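Local structure of taurocyamine kinase (Schistosoma mansoni, 4WOD) at residues A[353-358]-A[364-369]; A[285-290]-A[343-348]; A[413-418]-A[424-429]; A[76-81]-A[90-95]. The protein catalyses the reversible transfer of phosphate from ATP to taurocyamine, using magnesium, with two phosphagen kinase units in one chain. The protein carries 4 engineered substitutions. All blocks are in the same frame, centred on the assembly; numbering follows the deposited sequence.

Contact 1: A[353-358]-A[364-369]; sequences QEYNKG and MPVEPL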
loop_
_atom_site.group_PDB
_atom_site.type_symbol
_atom_site.label_atom_id
_atom_site.label_comp_id
_atom_site.label_asym_id
_atom_site.label_seq_id
_atom_site.Cartn_x
_atom_site.Cartn_y
_atom_site.Cartn_z
ATOM N N GLN A 353 -10.987 -8.421 -16.482
ATOM C CA GLN A 353 -11.622 -7.895 -17.675
ATOM C C GLN A 353 -12.887 -8.691 -17.970
ATOM O O GLN A 353 -13.921 -8.105 -18.278
ATOM C CB GLN A 353 -10.653 -7.908 -18.881
ATOM C CG GLN A 353 -9.518 -6.878 -18.768
ATOM C CD GLN A 353 -10.010 -5.430 -18.775
ATOM O OE1 GLN A 353 -11.121 -5.138 -19.227
ATOM N NE2 GLN A 353 -9.183 -4.518 -18.265
ATOM N N GLU A 354 -12.824 -10.011 -17.815
ATOM C CA GLU A 354 -13.995 -10.856 -18.077
ATOM C C GLU A 354 -15.090 -10.771 -16.989
ATOM O O GLU A 354 -16.277 -10.636 -17.310
ATOM C CB GLU A 354 -13.558 -12.310 -18.260
ATOM C CG GLU A 354 -12.678 -12.515 -19.493
ATOM C CD GLU A 354 -13.380 -12.081 -20.786
ATOM O OE1 GLU A 354 -14.558 -12.458 -20.979
ATOM O OE2 GLU A 354 -12.771 -11.326 -21.583
ATOM N N TYR A 355 -14.696 -10.841 -15.723
ATOM C CA TYR A 355 -15.661 -10.863 -14.615
ATOM C C TYR A 355 -16.422 -9.543 -14.496
ATOM O O TYR A 355 -17.533 -9.521 -13.970
ATOM C CB TYR A 355 -14.961 -11.170 -13.290
ATOM C CG TYR A 355 -15.850 -11.773 -12.225
ATOM C CD1 TYR A 355 -16.339 -13.067 -12.361
ATOM C CD2 TYR A 355 -16.176 -11.066 -11.073
ATOM C CE1 TYR A 355 -17.135 -13.626 -11.409
ATOM C CE2 TYR A 355 -16.979 -11.628 -10.095
ATOM C CZ TYR A 355 -17.456 -12.913 -10.275
ATOM O OH TYR A 355 -18.243 -13.506 -9.323
ATOM N N ASN A 356 -15.859 -8.461 -15.033
ATOM C CA ASN A 356 -16.451 -7.133 -14.842
ATOM C C ASN A 356 -17.015 -6.542 -16.121
ATOM O O ASN A 356 -17.338 -5.362 -16.177
ATOM C CB ASN A 356 -15.426 -6.177 -14.227
ATOM C CG ASN A 356 -15.034 -6.590 -12.806
ATOM O OD1 ASN A 356 -15.733 -6.286 -11.839
ATOM N ND2 ASN A 356 -13.932 -7.310 -12.684
ATOM N N LYS A 357 -17.144 -7.380 -17.145
ATOM C CA LYS A 357 -17.783 -6.980 -18.396
ATOM C C LYS A 357 -19.197 -6.503 -18.055
ATOM O O LYS A 357 -19.934 -7.198 -17.370
ATOM C CB LYS A 357 -17.843 -8.160 -19.377
ATOM C CG LYS A 357 -17.209 -7.921 -20.724
ATOM C CD LYS A 357 -17.646 -8.989 -21.747
ATOM C CE LYS A 357 -18.959 -8.571 -22.438
ATOM N NZ LYS A 357 -19.435 -9.500 -23.536
ATOM N N GLY A 358 -19.567 -5.313 -18.483
ATOM C CA GLY A 358 -20.936 -4.887 -18.287
ATOM C C GLY A 358 -21.199 -4.124 -17.013
ATOM O O GLY A 358 -22.291 -3.552 -16.852
ATOM N N MET A 364 -16.180 -0.046 -8.424
ATOM C CA MET A 364 -14.973 -0.846 -8.212
ATOM C C MET A 364 -15.018 -2.196 -8.937
ATOM O O MET A 364 -15.979 -2.939 -8.796
ATOM C CB MET A 364 -14.776 -1.074 -6.721
ATOM C CG MET A 364 -13.492 -1.799 -6.342
ATOM S SD MET A 364 -13.571 -2.372 -4.621
ATOM C CE MET A 364 -12.063 -3.343 -4.534
ATOM N N PRO A 365 -13.979 -2.514 -9.729
ATOM C CA PRO A 365 -13.944 -3.856 -10.322
ATOM C C PRO A 365 -13.499 -4.887 -9.274
ATOM O O PRO A 365 -12.856 -4.515 -8.295
ATOM C CB PRO A 365 -12.928 -3.707 -11.462
ATOM C CG PRO A 365 -12.041 -2.613 -11.031
ATOM C CD PRO A 365 -12.889 -1.659 -10.222
ATOM N N VAL A 366 -13.861 -6.154 -9.446
ATOM C CA VAL A 366 -13.522 -7.146 -8.450
ATOM C C VAL A 366 -13.069 -8.434 -9.121
ATOM O O VAL A 366 -13.541 -8.770 -10.212
ATOM C CB VAL A 366 -14.715 -7.424 -7.496
ATOM C CG1 VAL A 366 -15.877 -8.102 -8.248
ATOM C CG2 VAL A 366 -14.262 -8.231 -6.256
ATOM N N GLU A 367 -12.150 -9.141 -8.470
ATOM C CA GLU A 367 -11.704 -10.455 -8.943
ATOM C C GLU A 367 -12.883 -11.445 -8.943
ATOM O O GLU A 367 -13.857 -11.269 -8.186
ATOM C CB GLU A 367 -10.569 -10.977 -8.060
ATOM C CG GLU A 367 -9.317 -10.079 -7.985
ATOM C CD GLU A 367 -9.324 -9.082 -6.817
ATOM O OE1 GLU A 367 -10.400 -8.553 -6.461
ATOM O OE2 GLU A 367 -8.241 -8.826 -6.251
ATOM N N PRO A 368 -12.807 -12.489 -9.788
ATOM C CA PRO A 368 -13.829 -13.540 -9.734
ATOM C C PRO A 368 -14.042 -14.081 -8.315
ATOM O O PRO A 368 -13.077 -14.242 -7.555
ATOM C CB PRO A 368 -13.257 -14.624 -10.651
ATOM C CG PRO A 368 -12.502 -13.847 -11.690
ATOM C CD PRO A 368 -11.847 -12.717 -10.884
ATOM N N LEU A 369 -15.302 -14.319 -7.966
ATOM C CA LEU A 369 -15.659 -14.880 -6.670
ATOM C C LEU A 369 -14.833 -16.124 -6.309
ATOM O O LEU A 369 -14.349 -16.247 -5.185
ATOM C CB LEU A 369 -17.144 -15.220 -6.645
ATOM C CG LEU A 369 -17.661 -15.909 -5.385
ATOM C CD1 LEU A 369 -17.314 -15.081 -4.115
ATOM C CD2 LEU A 369 -19.156 -16.141 -5.515
HETATM O O HOH W 1 -17.563 -4.149 -10.716
#
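Tyr-355 and Asn-356, at the C-terminal end of helix 331-355, grip the connector that joins the two phosphagen kinase repeats, an extended strip that leads into helix 369-376. The aromatic part is a CH-pi contact: CA of Pro-368 sits 3.4 Å from the centroid of the Tyr-355 ring and only 2° off the ring normal, while the Pro-368 ring packs against the same tyrosine, CB lying 3.9 Å from CD1. A chi1 of -156°, with CG roughly opposite the backbone N, carries the phenol across the proline toward the start of the next helix. There its OH accepts a weak bond from the Leu-369 N-H and has a second partner in Asp-399.

The polar part is a pair of hydrogen bonds between the Asn-356 amide and the Val-366 backbone. OD1 of Asn-356 accepts from Val-366 N at 3.0 Å, the donor tilted 26° from the carbonyl plane, and ND2 donates a hydrogen bond to Val-366 O at 2.9 Å. With both ends of the amide used on one residue, its flip state is defined; Leu-352 O and Arg-402 add bonds from outside. A water adds a bridge, donating to Asn-356 OD1 at 3.0 Å and to Met-364 O at 2.8 Å.

Contact 2: A[285-290]-A[343-348]; sequences PMLASL and RALLEL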
loop_
_atom_site.group_PDB
_atom_site.type_symbol
_atom_site.label_atom_id
_atom_site.label_comp_id
_atom_site.label_asym_id
_atom_site.label_seq_id
_atom_site.Cartn_x
_atom_site.Cartn_y
_atom_site.Cartn_z
ATOM N N PRO A 285 -4.715 -2.067 -17.003
ATOM C CA PRO A 285 -5.469 -0.969 -16.377
ATOM C C PRO A 285 -6.412 -1.408 -15.248
ATOM O O PRO A 285 -6.572 -0.665 -14.280
ATOM C CB PRO A 285 -6.278 -0.388 -17.549
ATOM C CG PRO A 285 -6.454 -1.550 -18.479
ATOM C CD PRO A 285 -5.123 -2.272 -18.406
ATOM N N MET A 286 -7.030 -2.583 -15.356
ATOM C CA MET A 286 -8.020 -2.952 -14.361
ATOM C C MET A 286 -7.335 -3.422 -13.098
ATOM O O MET A 286 -7.743 -3.061 -12.001
ATOM C CB MET A 286 -8.976 -4.018 -14.905
ATOM C CG MET A 286 -10.314 -4.033 -14.190
ATOM S SD MET A 286 -11.657 -4.640 -15.244
ATOM C CE MET A 286 -11.993 -3.185 -16.218
ATOM N N LEU A 287 -6.265 -4.202 -13.256
ATOM C CA LEU A 287 -5.464 -4.644 -12.125
ATOM C C LEU A 287 -4.820 -3.458 -11.411
ATOM O O LEU A 287 -4.786 -3.412 -10.177
ATOM C CB LEU A 287 -4.380 -5.626 -12.590
ATOM C CG LEU A 287 -3.235 -6.045 -11.669
ATOM C CD1 LEU A 287 -3.708 -6.802 -10.420
ATOM C CD2 LEU A 287 -2.254 -6.901 -12.479
ATOM N N ALA A 288 -4.324 -2.512 -12.201
ATOM C CA ALA A 288 -3.646 -1.326 -11.684
ATOM C C ALA A 288 -4.571 -0.483 -10.820
ATOM O O ALA A 288 -4.112 0.324 -9.995
ATOM C CB ALA A 288 -3.107 -0.488 -12.828
ATOM N N SER A 289 -5.872 -0.673 -11.008
ATOM C CA SER A 289 -6.873 0.154 -10.338
ATOM C C SER A 289 -7.345 -0.467 -9.021
ATOM O O SER A 289 -8.116 0.148 -8.278
ATOM C CB SER A 289 -8.072 0.381 -11.260
ATOM O OG SER A 289 -8.899 -0.770 -11.299
ATOM N N LEU A 290 -6.910 -1.691 -8.741
ATOM C CA LEU A 290 -7.276 -2.327 -7.482
ATOM C C LEU A 290 -6.628 -1.530 -6.352
ATOM O O LEU A 290 -5.554 -0.962 -6.539
ATOM C CB LEU A 290 -6.849 -3.795 -7.451
ATOM C CG LEU A 290 -7.641 -4.671 -8.442
ATOM C CD1 LEU A 290 -7.025 -6.030 -8.574
ATOM C CD2 LEU A 290 -9.107 -4.790 -8.006
ATOM N N ARG A 343 3.144 -13.716 -15.137
ATOM C CA ARG A 343 2.121 -14.584 -15.698
ATOM C C ARG A 343 0.846 -14.566 -14.819
ATOM O O ARG A 343 -0.252 -14.353 -15.332
ATOM C CB ARG A 343 2.645 -16.017 -15.856
ATOM C CG ARG A 343 1.511 -16.997 -16.109
ATOM C CD ARG A 343 1.990 -18.434 -16.288
ATOM N NE ARG A 343 0.872 -19.264 -16.733
ATOM C CZ ARG A 343 0.980 -20.534 -17.117
ATOM N NH1 ARG A 343 2.169 -21.124 -17.126
ATOM N NH2 ARG A 343 -0.099 -21.205 -17.515
ATOM N N ALA A 344 1.001 -14.740 -13.504
ATOM C CA ALA A 344 -0.134 -14.662 -12.583
ATOM C C ALA A 344 -0.872 -13.317 -12.675
ATOM O O ALA A 344 -2.107 -13.262 -12.634
ATOM C CB ALA A 344 0.330 -14.908 -11.120
ATOM N N LEU A 345 -0.116 -12.231 -12.773
ATOM C CA LEU A 345 -0.727 -10.901 -12.808
ATOM C C LEU A 345 -1.491 -10.654 -14.105
ATOM O O LEU A 345 -2.579 -10.066 -14.100
ATOM C CB LEU A 345 0.334 -9.825 -12.617
ATOM C CG LEU A 345 1.097 -9.797 -11.294
ATOM C CD1 LEU A 345 2.130 -8.673 -11.331
ATOM C CD2 LEU A 345 0.115 -9.625 -10.113
ATOM N N LEU A 346 -0.926 -11.100 -15.218
ATOM C CA LEU A 346 -1.595 -10.929 -16.498
ATOM C C LEU A 346 -2.837 -11.832 -16.560
ATOM O O LEU A 346 -3.879 -11.433 -17.103
ATOM C CB LEU A 346 -0.625 -11.213 -17.665
ATOM C CG LEU A 346 0.582 -10.280 -17.828
ATOM C CD1 LEU A 346 1.522 -10.828 -18.877
ATOM C CD2 LEU A 346 0.197 -8.832 -18.166
ATOM N N GLU A 347 -2.738 -13.039 -16.001
ATOM C CA GLU A 347 -3.910 -13.919 -15.917
ATOM C C GLU A 347 -5.008 -13.251 -15.068
ATOM O O GLU A 347 -6.203 -13.343 -15.378
ATOM C CB GLU A 347 -3.540 -15.283 -15.329
ATOM C CG GLU A 347 -2.819 -16.203 -16.299
ATOM C CD GLU A 347 -2.322 -17.494 -15.653
ATOM O OE1 GLU A 347 -2.174 -17.541 -14.422
ATOM O OE2 GLU A 347 -2.057 -18.466 -16.382
ATOM N N LEU A 348 -4.590 -12.547 -14.019
ATOM C CA LEU A 348 -5.548 -11.841 -13.173
ATOM C C LEU A 348 -6.179 -10.648 -13.904
ATOM O O LEU A 348 -7.370 -10.370 -13.725
ATOM C CB LEU A 348 -4.879 -11.395 -11.873
ATOM C CG LEU A 348 -5.808 -10.878 -10.773
ATOM C CD1 LEU A 348 -6.931 -11.869 -10.524
ATOM C CD2 LEU A 348 -5.016 -10.640 -9.496
#
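Leu-287 is the one residue of 285-290 to come within 4.5 Å of 343-348, where it meets Leu-345 and Leu-348. Just before it, Met-286 sends its side chain along the long helix to Leu-352 and Gln-353, and the backbone N-H groups of Met-286 and Leu-287 are taken by the carboxylate of Glu-349. These bonds tie the backbone of 286-287 to helix 331-355 next to Leu-287. A chi1 of 168°, with CG of Leu-287 opposite the backbone N, carries CG toward the long helix, and chi2 of 63° then turns CD2 to Leu-345 and CD1 to Leu-348. CD2 rests 3.6 Å from the carbonyl O of Leu-345 and 3.9 Å from CB of that residue, and CD1 approaches CD2 of Leu-348 at 4.2 Å. Both leucines are crossed at about a right angle, and the three side chains are buried.

The pairing belongs to the C-terminal catalytic domain of the first phosphagen kinase repeat, where the weakly bonded helix 285-288, following strand 277-283, lies against helix 331-355. Helix 293-299 closes the cluster, Phe-293 touching Leu-287 and Ile-296 touching Leu-345. Further along, N and OG of Ser-289 both reach Met-286 O from the same face, OG donating at 2.7 Å. Leu-290 N bonds to Leu-287 O at 3.1 Å, and the Leu-290 side chain packs on Ile-296 of helix 293-299.

Contact 3: A[413-418]-A[424-429]; sequences IRNGAY and CPRTGE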
loop_
_atom_site.group_PDB
_atom_site.type_symbol
_atom_site.label_atom_id
_atom_site.label_comp_id
_atom_site.label_asym_id
_atom_site.label_seq_id
_atom_site.Cartn_x
_atom_site.Cartn_y
_atom_site.Cartn_z
ATOM N N ILE A 413 -16.731 -10.125 0.046
ATOM C CA ILE A 413 -15.762 -10.957 0.768
ATOM C C ILE A 413 -14.302 -10.522 0.534
ATOM O O ILE A 413 -13.392 -11.027 1.200
ATOM C CB ILE A 413 -15.888 -12.463 0.392
ATOM C CG1 ILE A 413 -15.419 -12.697 -1.046
ATOM C CG2 ILE A 413 -17.324 -12.982 0.640
ATOM C CD1 ILE A 413 -15.021 -14.139 -1.321
ATOM N N ARG A 414 -14.084 -9.567 -0.367
ATOM C CA ARG A 414 -12.730 -9.161 -0.751
ATOM C C ARG A 414 -11.872 -8.732 0.446
ATOM O O ARG A 414 -10.688 -9.115 0.540
ATOM C CB ARG A 414 -12.767 -8.029 -1.782
ATOM C CG ARG A 414 -11.438 -7.836 -2.483
ATOM C CD ARG A 414 -11.447 -6.702 -3.523
ATOM N NE ARG A 414 -10.230 -6.739 -4.339
ATOM C CZ ARG A 414 -9.074 -6.170 -3.989
ATOM N NH1 ARG A 414 -8.970 -5.501 -2.841
ATOM N NH2 ARG A 414 -8.017 -6.275 -4.781
ATOM N N ASN A 415 -12.445 -7.953 1.363
ATOM C CA ASN A 415 -11.641 -7.511 2.509
ATOM C C ASN A 415 -11.129 -8.719 3.307
ATOM O O ASN A 415 -9.987 -8.730 3.778
ATOM C CB ASN A 415 -12.419 -6.563 3.441
ATOM C CG ASN A 415 -13.606 -7.227 4.102
ATOM O OD1 ASN A 415 -14.510 -7.696 3.437
ATOM N ND2 ASN A 415 -13.577 -7.319 5.417
ATOM N N GLY A 416 -11.956 -9.754 3.424
ATOM C CA GLY A 416 -11.558 -10.965 4.125
ATOM C C GLY A 416 -10.577 -11.809 3.333
ATOM O O GLY A 416 -9.615 -12.367 3.879
ATOM N N ALA A 417 -10.822 -11.916 2.036
ATOM C CA ALA A 417 -9.910 -12.645 1.158
ATOM C C ALA A 417 -8.464 -12.148 1.300
ATOM O O ALA A 417 -7.523 -12.948 1.383
ATOM C CB ALA A 417 -10.372 -12.528 -0.268
ATOM N N TYR A 418 -8.283 -10.829 1.346
ATOM C CA TYR A 418 -6.945 -10.256 1.436
ATOM C C TYR A 418 -6.479 -9.916 2.849
ATOM O O TYR A 418 -5.303 -9.579 3.051
ATOM C CB TYR A 418 -6.859 -9.000 0.588
ATOM C CG TYR A 418 -6.751 -9.264 -0.892
ATOM C CD1 TYR A 418 -5.566 -9.746 -1.440
ATOM C CD2 TYR A 418 -7.823 -9.007 -1.746
ATOM C CE1 TYR A 418 -5.451 -9.983 -2.804
ATOM C CE2 TYR A 418 -7.716 -9.252 -3.109
ATOM C CZ TYR A 418 -6.524 -9.735 -3.629
ATOM O OH TYR A 418 -6.404 -9.947 -4.990
ATOM N N CYS A 424 -15.738 -10.186 9.280
ATOM C CA CYS A 424 -17.026 -9.859 8.637
ATOM C C CYS A 424 -16.848 -9.261 7.235
ATOM O O CYS A 424 -15.839 -8.627 6.948
ATOM C CB CYS A 424 -17.840 -8.895 9.514
ATOM S SG CYS A 424 -18.668 -9.707 10.919
ATOM N N PRO A 425 -17.831 -9.474 6.350
ATOM C CA PRO A 425 -17.725 -8.876 5.019
ATOM C C PRO A 425 -18.132 -7.404 5.034
ATOM O O PRO A 425 -18.611 -6.904 6.067
ATOM C CB PRO A 425 -18.716 -9.700 4.186
ATOM C CG PRO A 425 -19.765 -10.087 5.180
ATOM C CD PRO A 425 -19.028 -10.323 6.482
ATOM N N ARG A 426 -17.947 -6.740 3.895
ATOM C CA ARG A 426 -18.371 -5.355 3.699
ATOM C C ARG A 426 -19.243 -5.253 2.441
ATOM O O ARG A 426 -18.750 -5.430 1.337
ATOM C CB ARG A 426 -17.162 -4.426 3.568
ATOM C CG ARG A 426 -16.163 -4.498 4.724
ATOM C CD ARG A 426 -16.757 -4.042 6.030
ATOM N NE ARG A 426 -15.715 -3.715 7.009
ATOM C CZ ARG A 426 -15.153 -4.584 7.842
ATOM N NH1 ARG A 426 -15.528 -5.855 7.836
ATOM N NH2 ARG A 426 -14.206 -4.172 8.687
ATOM N N THR A 427 -20.524 -4.934 2.609
ATOM C CA THR A 427 -21.481 -4.963 1.505
ATOM C C THR A 427 -21.332 -3.748 0.556
ATOM O O THR A 427 -20.658 -2.766 0.893
ATOM C CB THR A 427 -22.911 -5.033 2.052
ATOM O OG1 THR A 427 -23.170 -3.863 2.843
ATOM C CG2 THR A 427 -23.078 -6.286 2.942
ATOM N N GLY A 428 -21.941 -3.830 -0.631
ATOM C CA GLY A 428 -21.788 -2.797 -1.652
ATOM C C GLY A 428 -22.946 -1.805 -1.736
ATOM O O GLY A 428 -22.788 -0.705 -2.248
ATOM N N GLU A 429 -24.104 -2.206 -1.243
ATOM C CA GLU A 429 -25.296 -1.343 -1.196
ATOM C C GLU A 429 -26.383 -2.063 -0.403
ATOM O O GLU A 429 -26.283 -3.266 -0.171
ATOM C CB GLU A 429 -25.795 -0.999 -2.605
ATOM C CG GLU A 429 -26.373 -2.175 -3.379
ATOM C CD GLU A 429 -27.102 -1.709 -4.624
ATOM O OE1 GLU A 429 -27.864 -0.722 -4.520
ATOM O OE2 GLU A 429 -26.894 -2.293 -5.712
#
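ND2 of Asn-415 lies over one face of the Arg-426 guanidinium, 3.4 Å from NH1, with the amide and guanidinium planes inclined at 57°. That tilt rules out a parallel stack, and since both nitrogens are donors no hydrogen bond joins them. At the edge of the guanidinium, in its plane, is the carbonyl carbon of Cys-424. The directional bond of the Asn-415 amide runs from ND2 to Cys-424 O at 3.0 Å with an N-H...O angle of 176°, the acceptor lying in the amide plane.

The setting is the N-terminal domain of the second phosphagen kinase repeat, where the last turns of helix 409-418 meet the loop leading to helix 432-435. Asn-415 reaches this loop with chi1 64°, which puts CG between the backbone N and the carbonyl carbon. Its CG also touches the aliphatic part of Arg-426, CG to CG at 3.8 Å, and the two side chains cross at about a right angle. A bend at chi2 of Arg-426 folds its chain back beside the amide.

Beyond the pair, Val-554 of helix 553-558 touches both side chains, and Arg-426 NE has a long, weak ion pair with Glu-585. The Arg-426 side chain comes within about 4 Å of that of Cys-631, the predicted active-site cysteine, so the contact borders the probable catalytic centre of this repeat. On the loop side, OD1 of Asn-415 packs 3.8 Å from CA of Pro-425.

Contact 4: A[76-81]-A[90-95]; sequences FFDAVI and GKIQHP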
loop_
_atom_site.group_PDB
_atom_site.type_symbol
_atom_site.label_atom_id
_atom_site.label_comp_id
_atom_site.label_asym_id
_atom_site.label_seq_id
_atom_site.Cartn_x
_atom_site.Cartn_y
_atom_site.Cartn_z
ATOM N N PHE A 76 28.356 0.261 7.868
ATOM C CA PHE A 76 27.337 1.130 7.288
ATOM C C PHE A 76 26.599 0.425 6.149
ATOM O O PHE A 76 25.371 0.322 6.163
ATOM C CB PHE A 76 27.981 2.438 6.795
ATOM C CG PHE A 76 27.078 3.300 5.945
ATOM C CD1 PHE A 76 26.044 4.035 6.520
ATOM C CD2 PHE A 76 27.283 3.402 4.565
ATOM C CE1 PHE A 76 25.212 4.840 5.731
ATOM C CE2 PHE A 76 26.448 4.211 3.760
ATOM C CZ PHE A 76 25.415 4.929 4.345
ATOM N N PHE A 77 27.345 -0.059 5.157
ATOM C CA PHE A 77 26.690 -0.634 3.970
ATOM C C PHE A 77 25.932 -1.935 4.255
ATOM O O PHE A 77 24.896 -2.178 3.633
ATOM C CB PHE A 77 27.711 -0.877 2.847
ATOM C CG PHE A 77 28.015 0.353 2.030
ATOM C CD1 PHE A 77 27.136 0.780 1.039
ATOM C CD2 PHE A 77 29.168 1.088 2.259
ATOM C CE1 PHE A 77 27.406 1.924 0.284
ATOM C CE2 PHE A 77 29.448 2.230 1.500
ATOM C CZ PHE A 77 28.552 2.649 0.509
ATOM N N ASP A 78 26.445 -2.778 5.157
ATOM C CA ASP A 78 25.753 -4.037 5.461
ATOM C C ASP A 78 24.400 -3.733 6.098
ATOM O O ASP A 78 23.399 -4.399 5.825
ATOM C CB ASP A 78 26.590 -4.933 6.374
ATOM C CG ASP A 78 27.484 -5.873 5.591
ATOM O OD1 ASP A 78 27.534 -5.731 4.349
ATOM O OD2 ASP A 78 28.141 -6.743 6.207
ATOM N N ALA A 79 24.375 -2.692 6.919
ATOM C CA ALA A 79 23.133 -2.265 7.539
ATOM C C ALA A 79 22.150 -1.779 6.477
ATOM O O ALA A 79 20.978 -2.181 6.479
ATOM C CB ALA A 79 23.401 -1.182 8.574
ATOM N N VAL A 80 22.628 -0.944 5.549
ATOM C CA VAL A 80 21.781 -0.424 4.474
ATOM C C VAL A 80 21.250 -1.544 3.566
ATOM O O VAL A 80 20.076 -1.561 3.175
ATOM C CB VAL A 80 22.562 0.617 3.615
ATOM C CG1 VAL A 80 21.818 0.945 2.335
ATOM C CG2 VAL A 80 22.851 1.883 4.432
ATOM N N ILE A 81 22.137 -2.466 3.225
ATOM C CA ILE A 81 21.827 -3.534 2.279
ATOM C C ILE A 81 20.838 -4.522 2.885
ATOM O O ILE A 81 19.849 -4.892 2.244
ATOM C CB ILE A 81 23.126 -4.263 1.837
ATOM C CG1 ILE A 81 23.951 -3.360 0.913
ATOM C CG2 ILE A 81 22.814 -5.589 1.149
ATOM C CD1 ILE A 81 25.412 -3.803 0.771
ATOM N N GLY A 90 20.154 -9.979 8.883
ATOM C CA GLY A 90 21.333 -9.298 8.388
ATOM C C GLY A 90 22.348 -10.319 7.922
ATOM O O GLY A 90 23.548 -10.059 7.915
ATOM N N LYS A 91 21.852 -11.492 7.530
ATOM C CA LYS A 91 22.701 -12.608 7.116
ATOM C C LYS A 91 22.918 -12.573 5.611
ATOM O O LYS A 91 22.526 -13.491 4.888
ATOM C CB LYS A 91 22.073 -13.940 7.528
ATOM C CG LYS A 91 23.072 -15.073 7.673
ATOM C CD LYS A 91 22.376 -16.395 7.972
ATOM C CE LYS A 91 22.773 -16.939 9.340
ATOM N NZ LYS A 91 22.223 -18.307 9.572
ATOM N N ILE A 92 23.533 -11.500 5.139
ATOM C CA ILE A 92 23.630 -11.262 3.711
ATOM C C ILE A 92 24.453 -12.336 3.028
ATOM O O ILE A 92 25.572 -12.610 3.431
ATOM C CB ILE A 92 24.241 -9.893 3.430
ATOM C CG1 ILE A 92 23.587 -8.845 4.337
ATOM C CG2 ILE A 92 24.081 -9.544 1.959
ATOM C CD1 ILE A 92 24.282 -7.506 4.315
ATOM N N GLN A 93 23.890 -12.968 2.005
ATOM C CA GLN A 93 24.668 -13.941 1.247
ATOM C C GLN A 93 24.147 -14.019 -0.177
ATOM O O GLN A 93 23.030 -13.587 -0.465
ATOM C CB GLN A 93 24.639 -15.316 1.926
ATOM C CG GLN A 93 23.264 -15.953 2.037
ATOM C CD GLN A 93 23.304 -17.289 2.787
ATOM O OE1 GLN A 93 24.011 -18.222 2.391
ATOM N NE2 GLN A 93 22.548 -17.377 3.881
ATOM N N HIS A 94 24.964 -14.543 -1.075
ATOM C CA HIS A 94 24.547 -14.647 -2.466
ATOM C C HIS A 94 25.175 -15.861 -3.136
ATOM O O HIS A 94 26.382 -16.079 -3.013
ATOM C CB HIS A 94 24.921 -13.375 -3.236
ATOM C CG HIS A 94 24.279 -13.298 -4.578
ATOM N ND1 HIS A 94 22.954 -12.965 -4.741
ATOM C CD2 HIS A 94 24.760 -13.558 -5.816
ATOM C CE1 HIS A 94 22.647 -13.008 -6.020
ATOM N NE2 HIS A 94 23.729 -13.353 -6.696
ATOM N N PRO A 95 24.372 -16.629 -3.894
ATOM C CA PRO A 95 24.910 -17.829 -4.552
ATOM C C PRO A 95 25.786 -17.526 -5.767
ATOM O O PRO A 95 25.731 -16.420 -6.301
ATOM C CB PRO A 95 23.642 -18.583 -4.981
ATOM C CG PRO A 95 22.648 -17.534 -5.205
ATOM C CD PRO A 95 22.943 -16.430 -4.193
#
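Ile-92 plugs its CD1 methyl against one side of helix 74-84, between Asp-78 and Ile-81. The apolar part is a single methyl pair: CD1 of Ile-92 lies 4.0 Å from CG2 of Ile-81, and the two side chains meet at about a right angle. With CG1 of Ile-92 opposite its own carbonyl carbon (chi1 -46°) and the chain extended beyond (chi2 170°), CD1 is the atom that reaches the helix. Leu-262 touches Ile-92 from another loop.

The same methyl also meets oxygens. It is 3.6 Å from the Asp-78 carbonyl O and 3.7 Å from Asp-78 OD1, van der Waals approaches that no hydrogen bond accompanies. The carboxylate is turned to other partners, OD1 forming a salt bridge with Arg-261 and OD2 one with Arg-74. Two arginines on separate oxygens probably favour the ionised form and limit its rotation.

Backbone geometry shapes the approach of the loop: Lys-91 is the centre of an inverse gamma turn, closed by a weak bond from Ile-92 N to Gly-90 O at 3.1 Å. The arrangement packs the segment between helix 74-84 and strand 117-126 against the small helical N-terminal part of a phosphagen kinase fold, with the Ile-81 side chain about 11 Å from the bound arginine.

Overall arrangement
Along the chain the order of closure is contact 4, contact 2, contact 1, contact 3. Contacts 1 and 2 share helix 331-355, have centres 11 Å apart and touch, Pro-365 CB lying 3.8 Å from Met-286 CG. Contact 3 is joined to contact 1 across the repeat boundary: Glu-367 OE1 forms a salt bridge with Arg-414 NE at 2.8 Å, and the centres are 15 Å apart. These three therefore form a continuous run from the catalytic domain of the first repeat, through the connector, into the N-terminal domain of the second. Contact 4 stands apart, on helix 74-84 and the loop after it, in the first repeat, its centre 33 Å from that of contact 2 and 42 Å from that of contact 1.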